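Local coordinates for putative aminotransferase (Actinomadura melliaura, PDB 4ZWV), which probably acts as a pyridoxal phosphate-dependent sugar aminotransferase in making the aminopentose of the indolocarbazole AT2433, at residues 61-64 with 65-69. Numbering follows the deposited sequence.
Sequences LCLA and LRLLD
Leu63 holds CG anti to its own backbone N (chi1 175°), whereas Leu67, one turn later, sets CG anti to its carbonyl carbon (chi1 -69°); the two side chains therefore slant across one another, with Leu63 CD1 4.1 Å from Leu67 CG. The backbone carries the i to i+4 hydrogen bonds of an alpha helix. Leu65 N donates to Leu61 O at 3.0 Å, and Arg66 N to Cys62 O in the same way. Leu67 N bonds to Leu63 O at 3.0 Å and, weakly, to Ala64 O at 3.2 Å, a bifurcated pattern. Arg66 CG packs 3.3 Å from Cys62 O before the chain leads outward; a water donates to that oxygen at 2.8 Å and, in the conformer modelled here, accepts weakly and not securely from Arg66 NE. Trimming Leu67 to an alanine would probably cost Leu63 CD1 its contact with the Leu67 branch and open a gap against Leu207 and Ala211. Helix 57-66, whose Gly57 and Thr58 bind pyridoxal 5'-phosphate, though none is bound to this chain, lies between helix 205-214, packed on Leu67, and strands 157-161 and 181-185, which meet Ala64 and Leu68, while Cys62 packs on Leu237 of the second subunit.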
ATOM      1  N   LEU A  61      -6.331   7.742   2.148  1.00  8.49           N
ATOM      2  CA  LEU A  61      -6.198   8.671   3.281  1.00  8.15           C
ATOM      3  C   LEU A  61      -4.765   9.204   3.396  1.00  7.66           C
ATOM      4  O   LEU A  61      -4.560  10.385   3.639  1.00  9.21           O
ATOM      5  CB  LEU A  61      -6.602   7.984   4.589  1.00  8.81           C
ATOM      6  CG  LEU A  61      -8.087   7.661   4.756  1.00 12.72           C
ATOM      7  CD1 LEU A  61      -8.293   6.724   5.942  1.00 17.86           C
ATOM      8  CD2 LEU A  61      -8.899   8.950   4.933  1.00 12.02           C
ATOM      9  N   CYS A  62      -3.776   8.328   3.204  1.00  8.85           N
ATOM     10  CA  CYS A  62      -2.379   8.751   3.255  1.00  8.13           C
ATOM     11  C   CYS A  62      -2.083   9.773   2.172  1.00  7.40           C
ATOM     12  O   CYS A  62      -1.445  10.803   2.423  1.00  8.77           O
ATOM     13  CB  CYS A  62      -1.450   7.553   3.095  1.00  9.59           C
ATOM     14  SG  CYS A  62      -1.510   6.403   4.502  1.00 12.18           S
ATOM     15  N   LEU A  63      -2.566   9.500   0.967  1.00  7.92           N
ATOM     16  CA  LEU A  63      -2.379  10.430  -0.143  1.00  9.54           C
ATOM     17  C   LEU A  63      -3.087  11.759   0.119  1.00  8.42           C
ATOM     18  O   LEU A  63      -2.512  12.824  -0.102  1.00  9.02           O
ATOM     19  CB  LEU A  63      -2.874   9.800  -1.445  1.00  9.40           C
ATOM     20  CG  LEU A  63      -2.867  10.663  -2.705  1.00  9.02           C
ATOM     21  CD1 LEU A  63      -1.487  11.266  -2.945  1.00 10.18           C
ATOM     22  CD2 LEU A  63      -3.266   9.808  -3.886  1.00 11.07           C
ATOM     23  N   ALA A  64      -4.324  11.709   0.616  1.00  9.07           N
ATOM     24  CA  ALA A  64      -5.048  12.950   0.914  1.00  7.28           C
ATOM     25  C   ALA A  64      -4.277  13.830   1.905  1.00  7.55           C
ATOM     26  O   ALA A  64      -4.167  15.048   1.711  1.00  9.82           O
ATOM     27  CB  ALA A  64      -6.447  12.630   1.448  1.00  9.24           C
ATOM     28  N   LEU A  65      -3.715  13.210   2.945  1.00  7.23           N
ATOM     29  CA  LEU A  65      -2.948  13.960   3.936  1.00  8.55           C
ATOM     30  C   LEU A  65      -1.680  14.541   3.312  1.00  9.32           C
ATOM     31  O   LEU A  65      -1.276  15.658   3.634  1.00 10.11           O
ATOM     32  CB  LEU A  65      -2.608  13.066   5.130  1.00  8.70           C
ATOM     33  CG  LEU A  65      -3.793  12.770   6.060  1.00  9.12           C
ATOM     34  CD1 LEU A  65      -3.443  11.587   6.958  1.00 11.38           C
ATOM     35  CD2 LEU A  65      -4.146  13.986   6.905  1.00 10.01           C
ATOM     36  N   ARG A  66      -1.034  13.797   2.419  0.54  8.92           N
ATOM     37  CA  ARG A  66       0.180  14.326   1.796  0.54  8.73           C
ATOM     38  C   ARG A  66      -0.127  15.523   0.900  0.54 10.72           C
ATOM     39  O   ARG A  66       0.720  16.403   0.731  0.54 12.63           O
ATOM     40  CB  ARG A  66       0.906  13.247   0.991  0.54 11.17           C
ATOM     41  CG  ARG A  66       1.470  12.116   1.830  0.54 11.38           C
ATOM     42  CD  ARG A  66       2.642  12.544   2.712  0.54 18.90           C
ATOM     43  NE  ARG A  66       3.072  11.457   3.596  0.54 19.11           N
ATOM     44  CZ  ARG A  66       4.143  11.494   4.390  0.54 16.29           C
ATOM     45  NH1 ARG A  66       4.438  10.440   5.152  0.54 17.42           N
ATOM     46  NH2 ARG A  66       4.927  12.562   4.410  0.54 21.43           N
ATOM     47  N   LEU A  67      -1.342  15.576   0.355  1.00 10.07           N
ATOM     48  CA  LEU A  67      -1.708  16.672  -0.547  1.00  9.45           C
ATOM     49  C   LEU A  67      -1.953  18.006   0.168  1.00 10.67           C
ATOM     50  O   LEU A  67      -2.054  19.054  -0.474  1.00 13.38           O
ATOM     51  CB  LEU A  67      -2.953  16.282  -1.355  1.00 10.62           C
ATOM     52  CG  LEU A  67      -2.712  15.167  -2.388  1.00  9.67           C
ATOM     53  CD1 LEU A  67      -4.027  14.649  -2.923  1.00 13.14           C
ATOM     54  CD2 LEU A  67      -1.854  15.678  -3.537  1.00 14.60           C
ATOM     55  N   LEU A  68      -2.023  17.969   1.494  1.00 11.56           N
ATOM     56  CA  LEU A  68      -2.325  19.180   2.253  1.00 14.09           C
ATOM     57  C   LEU A  68      -1.187  20.163   2.212  1.00 15.74           C
ATOM     58  O   LEU A  68      -0.030  19.778   2.258  1.00 18.89           O
ATOM     59  CB  LEU A  68      -2.666  18.849   3.701  1.00 11.59           C
ATOM     60  CG  LEU A  68      -3.913  17.994   3.837  1.00 13.20           C
ATOM     61  CD1 LEU A  68      -4.216  17.790   5.306  1.00 15.18           C
ATOM     62  CD2 LEU A  68      -5.091  18.640   3.108  1.00 17.37           C
ATOM     63  N   ASP A  69      -1.549  21.437   2.102  1.00 20.89           N
ATOM     64  CA  ASP A  69      -0.600  22.538   2.155  1.00 24.86           C
ATOM     65  C   ASP A  69      -0.767  23.276   3.475  1.00 22.03           C
ATOM     66  O   ASP A  69      -1.683  24.085   3.645  1.00 25.86           O
ATOM     67  CB  ASP A  69      -0.814  23.485   0.970  1.00 24.25           C
ATOM     68  CG  ASP A  69       0.082  24.704   1.025  1.00 41.93           C
ATOM     69  OD1 ASP A  69       1.177  24.623   1.624  1.00 44.69           O
ATOM     70  OD2 ASP A  69      -0.315  25.749   0.467  1.00 50.19           O
TER
HETATM   71  O   HOH W   1       0.492  10.735   4.412  1.00 12.65           O